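Local coordinates for protein globin III, extracellular (Lumbricus terrestris, PDB 1X9F) that probably carries oxygen as one of the haem-bearing globin subunits of the earthworm's extracellular haemoglobin, erythrocruorin, at residues Ser29-Thr41 against Ala62-Asn76. Numbering follows the deposited sequence.
Sequences SKIKIGFGRLLLT and AEGPKFSAHALRILN. With CMO (carbon monoxide), chain S; HEM (protoporphyrin IX containing Fe), chain R.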
loop_
_atom_site.group_PDB
_atom_site.type_symbol
_atom_site.label_atom_id
_atom_site.label_comp_id
_atom_site.label_asym_id
_atom_site.label_seq_id
_atom_site.Cartn_x
_atom_site.Cartn_y
_atom_site.Cartn_z
ATOM N N SER C 29 -18.688 -28.464 11.824
ATOM C CA SER C 29 -19.971 -29.140 12.029
ATOM C C SER C 29 -21.053 -28.106 12.293
ATOM O O SER C 29 -22.149 -28.187 11.734
ATOM C CB SER C 29 -19.901 -30.121 13.206
ATOM O OG SER C 29 -19.615 -29.422 14.416
ATOM N N LYS C 30 -20.731 -27.132 13.139
ATOM C CA LYS C 30 -21.680 -26.087 13.486
ATOM C C LYS C 30 -22.171 -25.376 12.222
ATOM O O LYS C 30 -23.372 -25.154 12.050
ATOM C CB LYS C 30 -21.056 -25.097 14.478
ATOM C CG LYS C 30 -22.075 -24.308 15.299
ATOM C CD LYS C 30 -22.679 -25.139 16.430
ATOM C CE LYS C 30 -21.701 -25.306 17.584
ATOM N NZ LYS C 30 -22.243 -26.190 18.656
ATOM N N ILE C 31 -21.230 -25.052 11.340
ATOM C CA ILE C 31 -21.515 -24.372 10.084
ATOM C C ILE C 31 -22.253 -25.269 9.100
ATOM O O ILE C 31 -23.167 -24.809 8.414
ATOM C CB ILE C 31 -20.207 -23.865 9.455
ATOM C CG1 ILE C 31 -19.594 -22.776 10.337
ATOM C CG2 ILE C 31 -20.443 -23.337 8.036
ATOM C CD1 ILE C 31 -18.134 -22.495 10.049
ATOM N N LYS C 32 -21.854 -26.537 9.025
ATOM C CA LYS C 32 -22.492 -27.473 8.102
ATOM C C LYS C 32 -23.949 -27.692 8.485
ATOM O O LYS C 32 -24.838 -27.613 7.628
ATOM C CB LYS C 32 -21.725 -28.801 8.031
ATOM C CG LYS C 32 -20.492 -28.768 7.130
ATOM C CD LYS C 32 -19.546 -29.919 7.448
ATOM C CE LYS C 32 -18.357 -29.967 6.466
ATOM N NZ LYS C 32 -17.372 -31.019 6.913
ATOM N N ILE C 33 -24.190 -27.927 9.774
ATOM C CA ILE C 33 -25.544 -28.121 10.295
ATOM C C ILE C 33 -26.445 -26.897 10.096
ATOM O O ILE C 33 -27.570 -27.030 9.617
ATOM C CB ILE C 33 -25.500 -28.549 11.778
ATOM C CG1 ILE C 33 -24.927 -29.963 11.899
ATOM C CG2 ILE C 33 -26.896 -28.494 12.401
ATOM C CD1 ILE C 33 -24.531 -30.348 13.325
ATOM N N GLY C 34 -25.943 -25.714 10.445
ATOM C CA GLY C 34 -26.709 -24.478 10.293
ATOM C C GLY C 34 -27.096 -24.218 8.851
ATOM O O GLY C 34 -28.262 -23.948 8.550
ATOM N N PHE C 35 -26.116 -24.321 7.960
ATOM C CA PHE C 35 -26.327 -24.024 6.552
ATOM C C PHE C 35 -27.252 -25.047 5.888
ATOM O O PHE C 35 -28.224 -24.672 5.230
ATOM C CB PHE C 35 -24.983 -23.920 5.822
ATOM C CG PHE C 35 -25.078 -23.300 4.457
ATOM C CD1 PHE C 35 -25.810 -22.133 4.252
ATOM C CD2 PHE C 35 -24.414 -23.874 3.377
ATOM C CE1 PHE C 35 -25.896 -21.556 2.989
ATOM C CE2 PHE C 35 -24.489 -23.303 2.109
ATOM C CZ PHE C 35 -25.231 -22.143 1.915
ATOM N N GLY C 36 -26.956 -26.330 6.093
ATOM C CA GLY C 36 -27.755 -27.427 5.545
ATOM C C GLY C 36 -29.192 -27.415 6.029
ATOM O O GLY C 36 -30.120 -27.599 5.235
ATOM N N ARG C 37 -29.370 -27.204 7.329
ATOM C CA ARG C 37 -30.700 -27.032 7.903
ATOM C C ARG C 37 -31.439 -25.889 7.196
ATOM O O ARG C 37 -32.574 -26.066 6.746
ATOM C CB ARG C 37 -30.597 -26.795 9.412
ATOM C CG ARG C 37 -31.903 -26.934 10.181
ATOM C CD ARG C 37 -32.567 -25.589 10.456
ATOM N NE ARG C 37 -33.071 -25.490 11.824
ATOM C CZ ARG C 37 -32.331 -25.691 12.911
ATOM N NH1 ARG C 37 -31.041 -26.034 12.810
ATOM N NH2 ARG C 37 -32.879 -25.562 14.113
ATOM N N LEU C 38 -30.783 -24.736 7.077
ATOM C CA LEU C 38 -31.369 -23.590 6.394
ATOM C C LEU C 38 -31.816 -23.958 4.975
ATOM O O LEU C 38 -32.965 -23.705 4.602
ATOM C CB LEU C 38 -30.380 -22.425 6.359
ATOM C CG LEU C 38 -30.815 -21.255 5.472
ATOM C CD1 LEU C 38 -31.265 -20.074 6.318
ATOM C CD2 LEU C 38 -29.681 -20.855 4.545
ATOM N N LEU C 39 -30.914 -24.567 4.205
ATOM C CA LEU C 39 -31.214 -24.962 2.823
ATOM C C LEU C 39 -32.426 -25.882 2.695
ATOM O O LEU C 39 -33.350 -25.584 1.937
ATOM C CB LEU C 39 -29.992 -25.601 2.153
ATOM C CG LEU C 39 -28.728 -24.740 2.043
ATOM C CD1 LEU C 39 -27.532 -25.593 1.636
ATOM C CD2 LEU C 39 -28.911 -23.558 1.091
ATOM N N LEU C 40 -32.426 -26.991 3.425
ATOM C CA LEU C 40 -33.517 -27.954 3.312
ATOM C C LEU C 40 -34.821 -27.381 3.853
ATOM O O LEU C 40 -35.888 -27.577 3.259
ATOM C CB LEU C 40 -33.155 -29.259 4.016
ATOM C CG LEU C 40 -31.973 -30.005 3.394
ATOM C CD1 LEU C 40 -31.610 -31.207 4.252
ATOM C CD2 LEU C 40 -32.284 -30.450 1.962
ATOM N N THR C 41 -34.731 -26.665 4.969
ATOM C CA THR C 41 -35.889 -25.980 5.540
ATOM C C THR C 41 -36.566 -25.065 4.515
ATOM O O THR C 41 -37.792 -25.098 4.361
ATOM C CB THR C 41 -35.469 -25.204 6.808
ATOM O OG1 THR C 41 -35.631 -26.055 7.951
ATOM C CG2 THR C 41 -36.416 -24.036 7.104
ATOM N N ALA C 62 -36.233 -29.893 13.109
ATOM C CA ALA C 62 -35.045 -29.408 12.397
ATOM C C ALA C 62 -33.771 -29.321 13.241
ATOM O O ALA C 62 -32.676 -29.589 12.740
ATOM C CB ALA C 62 -35.341 -28.064 11.742
ATOM N N GLU C 63 -33.914 -28.946 14.508
ATOM C CA GLU C 63 -32.766 -28.787 15.397
ATOM C C GLU C 63 -32.344 -30.107 16.035
ATOM O O GLU C 63 -31.303 -30.175 16.691
ATOM C CB GLU C 63 -33.059 -27.728 16.475
ATOM C CG GLU C 63 -34.145 -28.085 17.497
ATOM C CD GLU C 63 -35.533 -28.291 16.891
ATOM O OE1 GLU C 63 -35.970 -27.455 16.063
ATOM O OE2 GLU C 63 -36.198 -29.286 17.255
ATOM N N GLY C 64 -33.154 -31.146 15.838
ATOM C CA GLY C 64 -32.927 -32.455 16.463
ATOM C C GLY C 64 -31.649 -33.136 16.002
ATOM O O GLY C 64 -31.097 -32.767 14.962
ATOM N N PRO C 65 -31.164 -34.123 16.762
ATOM C CA PRO C 65 -29.961 -34.868 16.368
ATOM C C PRO C 65 -30.126 -35.633 15.051
ATOM O O PRO C 65 -29.174 -35.723 14.275
ATOM C CB PRO C 65 -29.730 -35.830 17.542
ATOM C CG PRO C 65 -31.044 -35.918 18.242
ATOM C CD PRO C 65 -31.706 -34.587 18.054
ATOM N N LYS C 66 -31.322 -36.161 14.802
ATOM C CA LYS C 66 -31.634 -36.861 13.554
ATOM C C LYS C 66 -31.407 -35.980 12.332
ATOM O O LYS C 66 -30.596 -36.310 11.458
ATOM C CB LYS C 66 -33.087 -37.348 13.571
ATOM C CG LYS C 66 -33.297 -38.731 14.174
ATOM C CD LYS C 66 -33.404 -39.795 13.081
ATOM C CE LYS C 66 -33.469 -41.212 13.650
ATOM N NZ LYS C 66 -34.597 -41.408 14.632
ATOM N N PHE C 67 -32.129 -34.861 12.281
ATOM C CA PHE C 67 -32.045 -33.960 11.140
ATOM C C PHE C 67 -30.648 -33.360 11.015
ATOM O O PHE C 67 -30.129 -33.205 9.906
ATOM C CB PHE C 67 -33.123 -32.871 11.186
ATOM C CG PHE C 67 -33.343 -32.203 9.859
ATOM C CD1 PHE C 67 -33.745 -32.951 8.751
ATOM C CD2 PHE C 67 -33.122 -30.839 9.702
ATOM C CE1 PHE C 67 -33.935 -32.350 7.509
ATOM C CE2 PHE C 67 -33.313 -30.227 8.465
ATOM C CZ PHE C 67 -33.721 -30.984 7.366
ATOM N N SER C 68 -30.044 -33.048 12.160
ATOM C CA SER C 68 -28.677 -32.545 12.209
ATOM C C SER C 68 -27.695 -33.460 11.487
ATOM O O SER C 68 -26.943 -32.996 10.628
ATOM C CB SER C 68 -28.226 -32.323 13.654
ATOM O OG SER C 68 -28.806 -31.149 14.193
ATOM N N ALA C 69 -27.701 -34.749 11.832
ATOM C CA ALA C 69 -26.830 -35.727 11.174
ATOM C C ALA C 69 -27.061 -35.722 9.669
ATOM O O ALA C 69 -26.111 -35.730 8.876
ATOM C CB ALA C 69 -27.052 -37.120 11.745
ATOM N N HIS C 70 -28.327 -35.688 9.285
ATOM C CA HIS C 70 -28.669 -35.670 7.889
ATOM C C HIS C 70 -28.105 -34.438 7.177
ATOM O O HIS C 70 -27.606 -34.532 6.055
ATOM C CB HIS C 70 -30.173 -35.708 7.753
ATOM C CG HIS C 70 -30.640 -35.525 6.355
ATOM N ND1 HIS C 70 -30.565 -36.528 5.414
ATOM C CD2 HIS C 70 -31.180 -34.454 5.731
ATOM C CE1 HIS C 70 -31.050 -36.084 4.272
ATOM N NE2 HIS C 70 -31.428 -34.828 4.437
ATOM N N ALA C 71 -28.198 -33.284 7.829
ATOM C CA ALA C 71 -27.713 -32.045 7.243
ATOM C C ALA C 71 -26.206 -32.119 7.024
ATOM O O ALA C 71 -25.705 -31.648 6.002
ATOM C CB ALA C 71 -28.078 -30.867 8.119
ATOM N N LEU C 72 -25.492 -32.718 7.978
ATOM C CA LEU C 72 -24.067 -33.002 7.816
ATOM C C LEU C 72 -23.849 -33.903 6.613
ATOM O O LEU C 72 -22.898 -33.727 5.850
ATOM C CB LEU C 72 -23.500 -33.687 9.063
ATOM C CG LEU C 72 -23.294 -32.802 10.291
ATOM C CD1 LEU C 72 -23.024 -33.652 11.513
ATOM C CD2 LEU C 72 -22.148 -31.817 10.066
ATOM N N ARG C 73 -24.749 -34.868 6.455
ATOM C CA ARG C 73 -24.648 -35.859 5.398
ATOM C C ARG C 73 -24.758 -35.229 4.008
ATOM O O ARG C 73 -23.901 -35.472 3.157
ATOM C CB ARG C 73 -25.688 -36.959 5.607
ATOM C CG ARG C 73 -25.104 -38.361 5.534
ATOM C CD ARG C 73 -25.565 -39.283 6.653
ATOM N NE ARG C 73 -27.018 -39.270 6.785
ATOM C CZ ARG C 73 -27.678 -39.374 7.931
ATOM N NH1 ARG C 73 -27.031 -39.501 9.087
ATOM N NH2 ARG C 73 -29.007 -39.339 7.923
ATOM N N ILE C 74 -25.795 -34.420 3.779
ATOM C CA ILE C 74 -25.951 -33.721 2.497
ATOM C C ILE C 74 -24.828 -32.722 2.245
ATOM O O ILE C 74 -24.349 -32.579 1.114
ATOM C CB ILE C 74 -27.294 -32.968 2.395
ATOM C CG1 ILE C 74 -27.300 -32.132 1.103
ATOM C CG2 ILE C 74 -27.521 -32.077 3.621
ATOM C CD1 ILE C 74 -28.517 -31.194 0.904
ATOM N N LEU C 75 -24.432 -32.016 3.299
ATOM C CA LEU C 75 -23.398 -31.004 3.186
ATOM C C LEU C 75 -22.064 -31.643 2.840
ATOM O O LEU C 75 -21.279 -31.067 2.085
ATOM C CB LEU C 75 -23.275 -30.203 4.485
ATOM C CG LEU C 75 -23.380 -28.680 4.366
ATOM C CD1 LEU C 75 -22.333 -28.088 3.422
ATOM C CD2 LEU C 75 -24.779 -28.272 3.930
ATOM N N ASN C 76 -21.809 -32.828 3.391
ATOM C CA ASN C 76 -20.606 -33.562 3.030
ATOM C C ASN C 76 -20.695 -34.162 1.639
ATOM O O ASN C 76 -19.674 -34.354 0.975
ATOM C CB ASN C 76 -20.245 -34.606 4.084
ATOM C CG ASN C 76 -19.344 -34.040 5.168
ATOM O OD1 ASN C 76 -19.281 -32.824 5.371
ATOM N ND2 ASN C 76 -18.637 -34.919 5.866
HETATM C C CMO S . -30.303 -34.373 1.153
HETATM O O CMO S . -30.582 -33.382 1.804
HETATM C CHA HEM R . -30.289 -38.379 1.372
HETATM C CHB HEM R . -26.768 -35.739 -0.790
HETATM C CHC HEM R . -30.102 -32.753 -2.733
HETATM C CHD HEM R . -33.632 -35.612 -0.862
HETATM C C1A HEM R . -28.959 -37.868 0.986
HETATM C C2A HEM R . -27.792 -38.450 1.476
HETATM C C3A HEM R . -26.704 -37.688 0.855
HETATM C C4A HEM R . -27.461 -36.717 0.047
HETATM C CMA HEM R . -25.211 -37.847 0.997
HETATM C CAA HEM R . -27.662 -39.601 2.437
HETATM C CBA HEM R . -27.371 -40.878 1.673
HETATM C CGA HEM R . -27.208 -41.979 2.687
HETATM O O1A HEM R . -26.106 -42.102 3.261
HETATM O O2A HEM R . -28.185 -42.722 2.914
HETATM C C1B HEM R . -27.395 -34.652 -1.536
HETATM C C2B HEM R . -26.618 -33.696 -2.178
HETATM C C3B HEM R . -27.586 -32.885 -2.673
HETATM C C4B HEM R . -28.831 -33.380 -2.352
HETATM C CMB HEM R . -25.116 -33.567 -2.290
HETATM C CAB HEM R . -27.324 -31.817 -3.432
HETATM C CBB HEM R . -26.711 -30.788 -4.085
HETATM C C1C HEM R . -31.419 -33.297 -2.361
HETATM C C2C HEM R . -32.596 -32.672 -2.741
HETATM C C3C HEM R . -33.554 -33.501 -2.221
HETATM C C4C HEM R . -32.920 -34.518 -1.545
HETATM C CMC HEM R . -32.783 -31.420 -3.561
HETATM C CAC HEM R . -35.019 -33.274 -2.297
HETATM C CBC HEM R . -35.971 -33.987 -3.032
HETATM C C1D HEM R . -33.022 -36.676 -0.050
HETATM C C2D HEM R . -33.803 -37.578 0.668
HETATM C C3D HEM R . -32.898 -38.391 1.316
HETATM C C4D HEM R . -31.583 -37.847 0.903
HETATM C CMD HEM R . -35.312 -37.651 0.706
HETATM C CAD HEM R . -33.179 -39.548 2.235
HETATM C CBD HEM R . -33.359 -38.981 3.636
HETATM C CGD HEM R . -33.509 -40.157 4.559
HETATM O O1D HEM R . -34.653 -40.608 4.782
HETATM O O2D HEM R . -32.469 -40.633 5.050
HETATM N NA HEM R . -28.806 -36.839 0.103
HETATM N NB HEM R . -28.749 -34.509 -1.601
HETATM N NC HEM R . -31.580 -34.441 -1.634
HETATM N ND HEM R . -31.673 -36.789 0.063
HETATM FE FE HEM R . -30.206 -35.673 -0.793
#
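Helix 29-41 crosses helix 65-76 at 94°, their axes 8.1 Å apart at closest approach and the CA atoms of Gly36 and Ala71 4.9 Å apart, the B/E helix crossing of the globin fold, and it illustrates how a glycine lets two helices touch. Gly36 has no side chain, and its bare CA receives CD2 of Leu75 at 3.5 Å, with Ala71 CB packed close by. On one flank, Ile33 lays CG1 against CG of Leu72, while Lys32, extended beyond CG, spans Leu75 and gives Asn76 OD1 a weak hydrogen bond from NZ; in the Globin II chain, Asp73 forms a salt bridge with Lys32 and Gly70 O accepts from Asn76 ND2. On the other flank, Arg37 CG abuts the Phe67 ring edge at CE2, and bends at chi2 (-98°) and chi3 bring one guanidinium face over Ala62 O. Arg37 NH2 lies 4.1 Å from Glu63 OE1, but the oxygen sits well out of the guanidinium plane, a purely electrostatic approach. With an alanine in place of Arg37, Glu63 would probably lose its nearby positive charge and a gap open beside Phe67. On the haem side, Leu40 CD1 meets the His70 ring edge at CD2, and His70 NE2 donates a weak, bent hydrogen bond of 3.1 Å to the carbon monoxide O.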